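Local coordinates for NOL1/NOP2/sun family protein (Enterococcus faecium, PDB 3M4X) that probably methylates a cytosine of 16S ribosomal RNA, as an RsmF-like member of the NOL1/NOP2/sun family of RNA methyltransferases, at residues A[350-355]-A[372-377]; A[320-325]-A[343-348]; A[186-191]-A[204-209]. All blocks are in the same frame, centred on the assembly; numbering follows the deposited sequence.

Contact 1. Residues A[350-355]-A[372-377]; sequences DHLWEV and LHLGDF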
loop_
_atom_site.group_PDB
_atom_site.type_symbol
_atom_site.label_atom_id
_atom_site.label_comp_id
_atom_site.label_asym_id
_atom_site.label_seq_id
_atom_site.Cartn_x
_atom_site.Cartn_y
_atom_site.Cartn_z
ATOM N N ASP A 350 -13.372 22.664 4.753
ATOM C CA ASP A 350 -14.731 22.153 4.575
ATOM C C ASP A 350 -14.762 20.656 4.264
ATOM O O ASP A 350 -15.823 20.081 4.009
ATOM C CB ASP A 350 -15.474 22.932 3.487
ATOM C CG ASP A 350 -15.443 24.421 3.718
ATOM O OD1 ASP A 350 -14.787 25.118 2.911
ATOM O OD2 ASP A 350 -16.060 24.889 4.705
ATOM N N HIS A 351 -13.587 20.039 4.277
ATOM C CA HIS A 351 -13.476 18.599 4.168
ATOM C C HIS A 351 -13.678 17.984 5.552
ATOM O O HIS A 351 -12.947 18.308 6.492
ATOM C CB HIS A 351 -12.096 18.201 3.632
ATOM C CG HIS A 351 -11.766 18.774 2.286
ATOM N ND1 HIS A 351 -12.647 18.753 1.227
ATOM C CD2 HIS A 351 -10.635 19.360 1.819
ATOM C CE1 HIS A 351 -12.080 19.308 0.170
ATOM N NE2 HIS A 351 -10.857 19.685 0.505
ATOM N N LEU A 352 -14.664 17.098 5.672
ATOM C CA LEU A 352 -14.885 16.359 6.911
ATOM C C LEU A 352 -14.062 15.067 6.916
ATOM O O LEU A 352 -14.126 14.276 5.977
ATOM C CB LEU A 352 -16.371 16.044 7.076
ATOM C CG LEU A 352 -16.824 15.383 8.373
ATOM C CD1 LEU A 352 -16.482 16.270 9.565
ATOM C CD2 LEU A 352 -18.325 15.116 8.321
ATOM N N TRP A 353 -13.287 14.859 7.974
ATOM C CA TRP A 353 -12.419 13.699 8.067
ATOM C C TRP A 353 -12.727 12.938 9.324
ATOM O O TRP A 353 -13.069 13.520 10.349
ATOM C CB TRP A 353 -10.948 14.125 8.131
ATOM C CG TRP A 353 -10.421 14.664 6.862
ATOM C CD1 TRP A 353 -10.407 15.970 6.466
ATOM C CD2 TRP A 353 -9.805 13.916 5.815
ATOM N NE1 TRP A 353 -9.826 16.077 5.225
ATOM C CE2 TRP A 353 -9.455 14.825 4.800
ATOM C CE3 TRP A 353 -9.525 12.561 5.623
ATOM C CZ2 TRP A 353 -8.837 14.426 3.625
ATOM C CZ3 TRP A 353 -8.913 12.169 4.456
ATOM C CH2 TRP A 353 -8.578 13.094 3.472
ATOM N N GLU A 354 -12.573 11.627 9.259
ATOM C CA GLU A 354 -12.691 10.818 10.454
ATOM C C GLU A 354 -11.317 10.238 10.678
ATOM O O GLU A 354 -10.825 9.469 9.851
ATOM C CB GLU A 354 -13.723 9.708 10.262
ATOM C CG GLU A 354 -13.817 8.741 11.432
ATOM C CD GLU A 354 -14.850 7.667 11.203
ATOM O OE1 GLU A 354 -15.737 7.872 10.349
ATOM O OE2 GLU A 354 -14.774 6.616 11.867
ATOM N N VAL A 355 -10.701 10.624 11.791
ATOM C CA VAL A 355 -9.308 10.310 12.063
ATOM C C VAL A 355 -9.209 9.285 13.181
ATOM O O VAL A 355 -9.895 9.400 14.190
ATOM C CB VAL A 355 -8.537 11.575 12.489
ATOM C CG1 VAL A 355 -7.046 11.293 12.530
ATOM C CG2 VAL A 355 -8.830 12.709 11.532
ATOM N N LEU A 372 -10.364 8.801 7.160
ATOM C CA LEU A 372 -11.418 8.623 6.178
ATOM C C LEU A 372 -12.056 9.956 5.837
ATOM O O LEU A 372 -12.604 10.642 6.704
ATOM C CB LEU A 372 -12.480 7.626 6.662
ATOM C CG LEU A 372 -13.626 7.349 5.667
ATOM C CD1 LEU A 372 -13.108 6.659 4.393
ATOM C CD2 LEU A 372 -14.768 6.539 6.310
ATOM N N HIS A 373 -11.971 10.317 4.563
ATOM C CA HIS A 373 -12.646 11.495 4.046
ATOM C C HIS A 373 -14.147 11.206 3.909
ATOM O O HIS A 373 -14.558 10.418 3.057
ATOM C CB HIS A 373 -12.046 11.857 2.687
ATOM C CG HIS A 373 -12.692 13.033 2.036
ATOM N ND1 HIS A 373 -13.228 14.081 2.754
ATOM C CD2 HIS A 373 -12.887 13.335 0.731
ATOM C CE1 HIS A 373 -13.727 14.974 1.921
ATOM N NE2 HIS A 373 -13.532 14.543 0.686
ATOM N N LEU A 374 -14.963 11.841 4.748
ATOM C CA LEU A 374 -16.395 11.540 4.797
ATOM C C LEU A 374 -17.201 12.317 3.755
ATOM O O LEU A 374 -18.173 11.799 3.199
ATOM C CB LEU A 374 -16.954 11.810 6.196
ATOM C CG LEU A 374 -16.435 10.897 7.313
ATOM C CD1 LEU A 374 -16.899 11.379 8.667
ATOM C CD2 LEU A 374 -16.856 9.454 7.094
ATOM N N GLY A 375 -16.797 13.559 3.505
ATOM C CA GLY A 375 -17.457 14.397 2.522
ATOM C C GLY A 375 -17.090 15.866 2.669
ATOM O O GLY A 375 -16.220 16.222 3.471
ATOM N N ASP A 376 -17.757 16.714 1.887
ATOM C CA ASP A 376 -17.479 18.146 1.873
ATOM C C ASP A 376 -18.723 18.958 2.173
ATOM O O ASP A 376 -19.815 18.665 1.677
ATOM C CB ASP A 376 -16.930 18.589 0.516
ATOM C CG ASP A 376 -15.589 17.973 0.208
ATOM O OD1 ASP A 376 -14.874 17.641 1.170
ATOM O OD2 ASP A 376 -15.252 17.818 -0.985
ATOM N N PHE A 377 -18.547 19.990 2.982
ATOM C CA PHE A 377 -19.605 20.949 3.214
ATOM C C PHE A 377 -19.575 21.977 2.098
ATOM O O PHE A 377 -18.506 22.367 1.629
ATOM C CB PHE A 377 -19.399 21.642 4.551
ATOM C CG PHE A 377 -19.477 20.719 5.734
ATOM C CD1 PHE A 377 -18.325 20.369 6.431
ATOM C CD2 PHE A 377 -20.702 20.222 6.164
ATOM C CE1 PHE A 377 -18.388 19.541 7.525
ATOM C CE2 PHE A 377 -20.778 19.392 7.262
ATOM C CZ PHE A 377 -19.619 19.047 7.940
#
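With chi1 at -59° in His351 and -65° in Asp376, both side chains swing back beside their own backbone N and leave the sheet side by side, pointing the same way. The carboxylate thereby meets the imidazole at its edge: His351 ND1 donates to Asp376 OD1 at 2.5 Å, a length shorter than usual and therefore doubtful. His373 turns the other way, its CG trans to the backbone N (chi1 178°), and its ring comes between His351 and Trp353. Its CB sits over the face of the indole six-membered ring, 3.6 Å from Trp353 CZ3, in a CH-pi contact, while its ND1 reaches Leu352 O only weakly, at 3.4 Å.

These groups line one face of a four-stranded antiparallel sheet in which 351-355 and 372-378 are the central strands. Leu352 N donates to Gly375 O at 2.8 Å, and Glu354 and Leu372 form a hydrogen-bonded antiparallel pair, each N donating to the other's O. A beta bulge at Leu374 shifts the register by one, although Leu374 N still binds Leu352 O at 2.9 Å.

The opposite face is largely apolar. Leu352 CD2 packs against Leu374 CD1 at 4.0 Å, and Trp330 of helix 324-336 covers both leucines. Leu352 CB lies 4.1 Å from Phe377 CE1. On this face too, the buried carboxylate of Glu354 is bound by Tyr339 OH and by the backbone N of Thr342 and Gly343.

Contact 2. Residues A[320-325]-A[343-348]; sequences VQMTKE and GRLLVF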
loop_
_atom_site.group_PDB
_atom_site.type_symbol
_atom_site.label_atom_id
_atom_site.label_comp_id
_atom_site.label_asym_id
_atom_site.label_seq_id
_atom_site.Cartn_x
_atom_site.Cartn_y
_atom_site.Cartn_z
ATOM N N VAL A 320 -11.082 23.222 14.167
ATOM C CA VAL A 320 -11.060 21.850 13.687
ATOM C C VAL A 320 -12.396 21.172 13.956
ATOM O O VAL A 320 -12.856 20.346 13.167
ATOM C CB VAL A 320 -9.913 21.060 14.344
ATOM C CG1 VAL A 320 -10.292 19.608 14.510
ATOM C CG2 VAL A 320 -8.635 21.206 13.532
ATOM N N GLN A 321 -13.018 21.540 15.072
ATOM C CA GLN A 321 -14.349 21.055 15.401
ATOM C C GLN A 321 -15.353 21.535 14.359
ATOM O O GLN A 321 -15.193 22.605 13.767
ATOM C CB GLN A 321 -14.773 21.545 16.785
ATOM C CG GLN A 321 -15.368 20.465 17.674
ATOM C CD GLN A 321 -14.311 19.744 18.484
ATOM O OE1 GLN A 321 -13.598 20.360 19.276
ATOM N NE2 GLN A 321 -14.206 18.432 18.295
HETATM N N MSE A 322 -16.393 20.738 14.135
HETATM C CA MSE A 322 -17.451 21.137 13.219
HETATM C C MSE A 322 -18.200 22.372 13.710
HETATM O O MSE A 322 -18.454 22.532 14.899
HETATM C CB MSE A 322 -18.445 19.996 13.014
HETATM C CG MSE A 322 -17.798 18.654 12.821
HETATM SE SE MSE A 322 -19.120 17.282 12.436
HETATM C CE MSE A 322 -19.810 18.017 10.797
ATOM N N THR A 323 -18.528 23.244 12.769
ATOM C CA THR A 323 -19.477 24.325 12.971
ATOM C C THR A 323 -20.776 23.757 13.555
ATOM O O THR A 323 -21.056 22.565 13.397
ATOM C CB THR A 323 -19.754 25.000 11.608
ATOM O OG1 THR A 323 -19.015 26.222 11.513
ATOM C CG2 THR A 323 -21.220 25.273 11.400
ATOM N N LYS A 324 -21.552 24.595 14.241
ATOM C CA LYS A 324 -22.863 24.192 14.766
ATOM C C LYS A 324 -23.742 23.651 13.647
ATOM O O LYS A 324 -24.435 22.641 13.803
ATOM C CB LYS A 324 -23.593 25.386 15.399
ATOM C CG LYS A 324 -22.878 26.076 16.552
ATOM C CD LYS A 324 -23.672 27.303 17.012
ATOM C CE LYS A 324 -22.933 28.075 18.094
ATOM N NZ LYS A 324 -23.551 29.400 18.368
ATOM N N GLU A 325 -23.733 24.362 12.527
ATOM C CA GLU A 325 -24.523 24.000 11.367
ATOM C C GLU A 325 -23.940 22.763 10.686
ATOM O O GLU A 325 -24.676 21.930 10.148
ATOM C CB GLU A 325 -24.557 25.177 10.396
ATOM C CG GLU A 325 -24.994 24.823 8.992
ATOM C CD GLU A 325 -25.227 26.054 8.141
ATOM O OE1 GLU A 325 -25.763 27.052 8.676
ATOM O OE2 GLU A 325 -24.878 26.022 6.939
ATOM N N GLY A 343 -13.798 7.245 14.646
ATOM C CA GLY A 343 -12.706 8.116 15.047
ATOM C C GLY A 343 -13.179 9.533 15.305
ATOM O O GLY A 343 -14.381 9.781 15.377
ATOM N N ARG A 344 -12.242 10.467 15.434
ATOM C CA ARG A 344 -12.587 11.863 15.705
ATOM C C ARG A 344 -12.965 12.595 14.426
ATOM O O ARG A 344 -12.362 12.375 13.384
ATOM C CB ARG A 344 -11.413 12.586 16.369
ATOM C CG ARG A 344 -10.601 11.720 17.305
ATOM C CD ARG A 344 -9.962 12.553 18.404
ATOM N NE ARG A 344 -9.048 13.570 17.890
ATOM C CZ ARG A 344 -8.822 14.736 18.491
ATOM N NH1 ARG A 344 -9.452 15.037 19.621
ATOM N NH2 ARG A 344 -7.974 15.607 17.958
ATOM N N LEU A 345 -13.945 13.488 14.504
ATOM C CA LEU A 345 -14.364 14.222 13.316
ATOM C C LEU A 345 -13.730 15.609 13.261
ATOM O O LEU A 345 -13.966 16.444 14.129
ATOM C CB LEU A 345 -15.892 14.320 13.241
ATOM C CG LEU A 345 -16.644 12.990 13.242
ATOM C CD1 LEU A 345 -18.120 13.210 13.499
ATOM C CD2 LEU A 345 -16.426 12.247 11.937
ATOM N N LEU A 346 -12.919 15.843 12.234
ATOM C CA LEU A 346 -12.260 17.129 12.060
ATOM C C LEU A 346 -12.586 17.713 10.693
ATOM O O LEU A 346 -12.870 16.978 9.745
ATOM C CB LEU A 346 -10.748 16.983 12.205
ATOM C CG LEU A 346 -10.207 16.087 13.322
ATOM C CD1 LEU A 346 -8.693 16.184 13.369
ATOM C CD2 LEU A 346 -10.793 16.433 14.679
ATOM N N VAL A 347 -12.539 19.035 10.593
ATOM C CA VAL A 347 -12.754 19.707 9.322
ATOM C C VAL A 347 -11.540 20.563 8.939
ATOM O O VAL A 347 -11.007 21.300 9.768
ATOM C CB VAL A 347 -14.022 20.590 9.358
ATOM C CG1 VAL A 347 -14.329 21.141 7.973
ATOM C CG2 VAL A 347 -15.216 19.799 9.894
ATOM N N PHE A 348 -11.089 20.430 7.695
ATOM C CA PHE A 348 -10.089 21.325 7.124
ATOM C C PHE A 348 -10.571 21.677 5.724
ATOM O O PHE A 348 -10.855 20.778 4.934
ATOM C CB PHE A 348 -8.715 20.647 7.017
ATOM C CG PHE A 348 -8.373 19.749 8.174
ATOM C CD1 PHE A 348 -8.199 18.387 7.979
ATOM C CD2 PHE A 348 -8.205 20.263 9.450
ATOM C CE1 PHE A 348 -7.872 17.547 9.039
ATOM C CE2 PHE A 348 -7.881 19.430 10.516
ATOM C CZ PHE A 348 -7.717 18.070 10.310
#
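Val320 presses its two methyl branches against Leu346 and Phe348, at the outer edge of the four-stranded antiparallel sheet of the C-terminal region. Here the extended chain leading into helix 324-336 runs past strand 344-348, the outermost strand on this side, and is joined to it by a single backbone bond, Val347 N to Val320 O at 2.9 Å.

Packing is tightest around Val320. CG1 is wedged against the Leu346 side chain, 3.5 Å from Leu346 CB; its approach to CD2 of the same leucine is closer than normal carbon contact, and so of doubtful accuracy. CG2 meets the ring of Phe348 at its edge.

Beyond this point the chain diverges from the strand and the contact slackens. Gln321 is exposed to solvent, whereas Met322, a selenomethionine, turns in towards the sheet and crosses Val347 at about a right angle, with Met322 CG 4.1 Å from Val347 CG2. Trp330 of the following helix touches both Met322 and Leu345. An extended chi2 of -176° carries the selenium of Met322 out beyond CG to a loose approach, with SE 4.3 Å from Leu345 CD1.

Contact 3. Residues A[186-191]-A[204-209]; sequences SGEGMF and ESPLYC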
loop_
_atom_site.group_PDB
_atom_site.type_symbol
_atom_site.label_atom_id
_atom_site.label_comp_id
_atom_site.label_asym_id
_atom_site.label_seq_id
_atom_site.Cartn_x
_atom_site.Cartn_y
_atom_site.Cartn_z
ATOM N N SER A 186 19.673 -0.212 -5.705
ATOM C CA SER A 186 20.290 -0.147 -7.041
ATOM C C SER A 186 19.398 -0.650 -8.179
ATOM O O SER A 186 19.628 -0.321 -9.347
ATOM C CB SER A 186 21.675 -0.817 -7.071
ATOM O OG SER A 186 21.669 -2.099 -6.463
ATOM N N GLY A 187 18.383 -1.438 -7.841
ATOM C CA GLY A 187 17.359 -1.809 -8.808
ATOM C C GLY A 187 17.761 -2.859 -9.829
ATOM O O GLY A 187 17.346 -2.806 -10.987
ATOM N N GLU A 188 18.566 -3.824 -9.403
ATOM C CA GLU A 188 18.989 -4.889 -10.295
ATOM C C GLU A 188 17.867 -5.894 -10.487
ATOM O O GLU A 188 17.899 -6.705 -11.411
ATOM C CB GLU A 188 20.249 -5.563 -9.763
ATOM C CG GLU A 188 21.348 -4.580 -9.442
ATOM C CD GLU A 188 22.436 -5.196 -8.588
ATOM O OE1 GLU A 188 22.255 -6.352 -8.148
ATOM O OE2 GLU A 188 23.471 -4.533 -8.362
ATOM N N GLY A 189 16.869 -5.817 -9.614
ATOM C CA GLY A 189 15.676 -6.638 -9.725
ATOM C C GLY A 189 14.680 -6.007 -10.668
ATOM O O GLY A 189 13.639 -6.596 -10.972
HETATM N N MSE A 190 15.001 -4.806 -11.145
HETATM C CA MSE A 190 14.134 -4.095 -12.086
HETATM C C MSE A 190 14.684 -4.125 -13.522
HETATM O O MSE A 190 14.100 -3.521 -14.427
HETATM C CB MSE A 190 13.927 -2.640 -11.642
HETATM C CG MSE A 190 13.162 -2.459 -10.326
HETATM SE SE MSE A 190 11.337 -3.206 -10.357
HETATM C CE MSE A 190 11.660 -4.838 -9.318
ATOM N N PHE A 191 15.796 -4.826 -13.728
ATOM C CA PHE A 191 16.417 -4.912 -15.058
ATOM C C PHE A 191 15.477 -5.419 -16.176
ATOM O O PHE A 191 15.392 -4.805 -17.246
ATOM C CB PHE A 191 17.682 -5.771 -15.011
ATOM C CG PHE A 191 18.884 -5.062 -14.461
ATOM C CD1 PHE A 191 18.783 -3.776 -13.955
ATOM C CD2 PHE A 191 20.118 -5.691 -14.438
ATOM C CE1 PHE A 191 19.896 -3.120 -13.439
ATOM C CE2 PHE A 191 21.230 -5.042 -13.927
ATOM C CZ PHE A 191 21.116 -3.755 -13.427
ATOM N N GLU A 204 29.195 1.699 -8.911
ATOM C CA GLU A 204 29.227 2.354 -7.608
ATOM C C GLU A 204 27.851 2.439 -6.957
ATOM O O GLU A 204 27.726 2.896 -5.827
ATOM C CB GLU A 204 29.816 3.762 -7.730
ATOM C CG GLU A 204 31.318 3.793 -7.963
ATOM C CD GLU A 204 31.849 5.206 -8.104
ATOM O OE1 GLU A 204 31.084 6.089 -8.553
ATOM O OE2 GLU A 204 33.027 5.431 -7.765
ATOM N N SER A 205 26.823 2.007 -7.678
ATOM C CA SER A 205 25.453 2.118 -7.187
ATOM C C SER A 205 25.212 1.353 -5.891
ATOM O O SER A 205 24.580 1.871 -4.980
ATOM C CB SER A 205 24.451 1.670 -8.252
ATOM O OG SER A 205 24.468 2.539 -9.373
ATOM N N PRO A 206 25.705 0.111 -5.803
ATOM C CA PRO A 206 25.394 -0.632 -4.581
ATOM C C PRO A 206 25.849 0.078 -3.311
ATOM O O PRO A 206 25.063 0.177 -2.363
ATOM C CB PRO A 206 26.144 -1.948 -4.781
ATOM C CG PRO A 206 26.153 -2.125 -6.277
ATOM C CD PRO A 206 26.350 -0.740 -6.818
ATOM N N LEU A 207 27.086 0.567 -3.293
ATOM C CA LEU A 207 27.634 1.214 -2.101
ATOM C C LEU A 207 26.998 2.580 -1.854
ATOM O O LEU A 207 26.759 2.960 -0.714
ATOM C CB LEU A 207 29.157 1.340 -2.185
ATOM C CG LEU A 207 30.017 0.096 -1.923
ATOM C CD1 LEU A 207 29.735 -0.480 -0.537
ATOM C CD2 LEU A 207 29.818 -0.963 -3.007
ATOM N N TYR A 208 26.730 3.320 -2.922
ATOM C CA TYR A 208 26.009 4.580 -2.806
ATOM C C TYR A 208 24.639 4.346 -2.159
ATOM O O TYR A 208 24.197 5.112 -1.291
ATOM C CB TYR A 208 25.845 5.218 -4.185
ATOM C CG TYR A 208 24.992 6.466 -4.198
ATOM C CD1 TYR A 208 25.569 7.728 -4.156
ATOM C CD2 TYR A 208 23.600 6.380 -4.258
ATOM C CE1 TYR A 208 24.786 8.875 -4.168
ATOM C CE2 TYR A 208 22.809 7.521 -4.268
ATOM C CZ TYR A 208 23.406 8.767 -4.223
ATOM O OH TYR A 208 22.624 9.903 -4.234
ATOM N N CYS A 209 23.973 3.279 -2.583
ATOM C CA CYS A 209 22.653 2.951 -2.067
ATOM C C CYS A 209 22.748 2.430 -0.645
ATOM O O CYS A 209 21.889 2.722 0.181
ATOM C CB CYS A 209 21.959 1.931 -2.968
ATOM S SG CYS A 209 21.340 2.630 -4.511
#
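Van der Waals contact carries the meeting of Ser186 with Ser205, Pro206 and Cys209, where a loop of the methyltransferase domain faces the N-terminal part of the helix that runs on to residue 222. The CB atoms of Ser186 and Ser205 lie 3.9 Å apart, methylene against methylene. One turn on from Ser205, Cys209 sends its thiol towards the loop backbone: with chi1 at -75°, SG stands 3.5 Å from Ser186 N and 3.9 Å from Ser186 CA, a close approach that is not a hydrogen bond. The Glu188 and Pro206 side chains run at about a right angle, meeting only where Glu188 OE2 lies 4.2 Å from Pro206 CG.

Polar bonding is directed elsewhere. A chi1 of 48° places Ser186 OG between its own backbone N and carbonyl carbon, where it binds both Thr236 OG1 and Glu241 OE1, while the extended Glu188 side chain gives OE1 to Phe237 N.

The sequence of the loop, Ser-Gly-Glu-Gly, follows the Pro-Cys pair of motif IV in this family. Backbone bonding of Gly189 to Cys235 ties it to the Thr-Cys-Thr sequence of motif VI, consistent with a place beside the active site.

The direct contact is thus left to small van der Waals touches, and a polar link between loop and helix runs instead through two adjacent residues, Trp201, whose NE1 binds Glu188 OE2, and Thr202, whose N binds Ser205 OG.

Overall arrangement
From the N terminus, contact 3 comes first: it closes a loop of twelve residues containing helix 195-200 within the methyltransferase domain, setting the loop after strand 176-182 against helix 205-222. Contact 2 closes the next loop, in which helix 324-336 leads from 320-325 to edge strand 344-348. Contact 1 then joins the following strand, 351-355, to 372-378; the intervening chain includes strand 367-370, which pairs with strand 158-161 of the methyltransferase sheet. The three loops follow in series, neither nested nor crossed. Contacts 1 and 2 adjoin in one sheet, their centres 8 Å apart, whereas the centre of contact 3 lies 41 Å from that of contact 1, across the chain's centre.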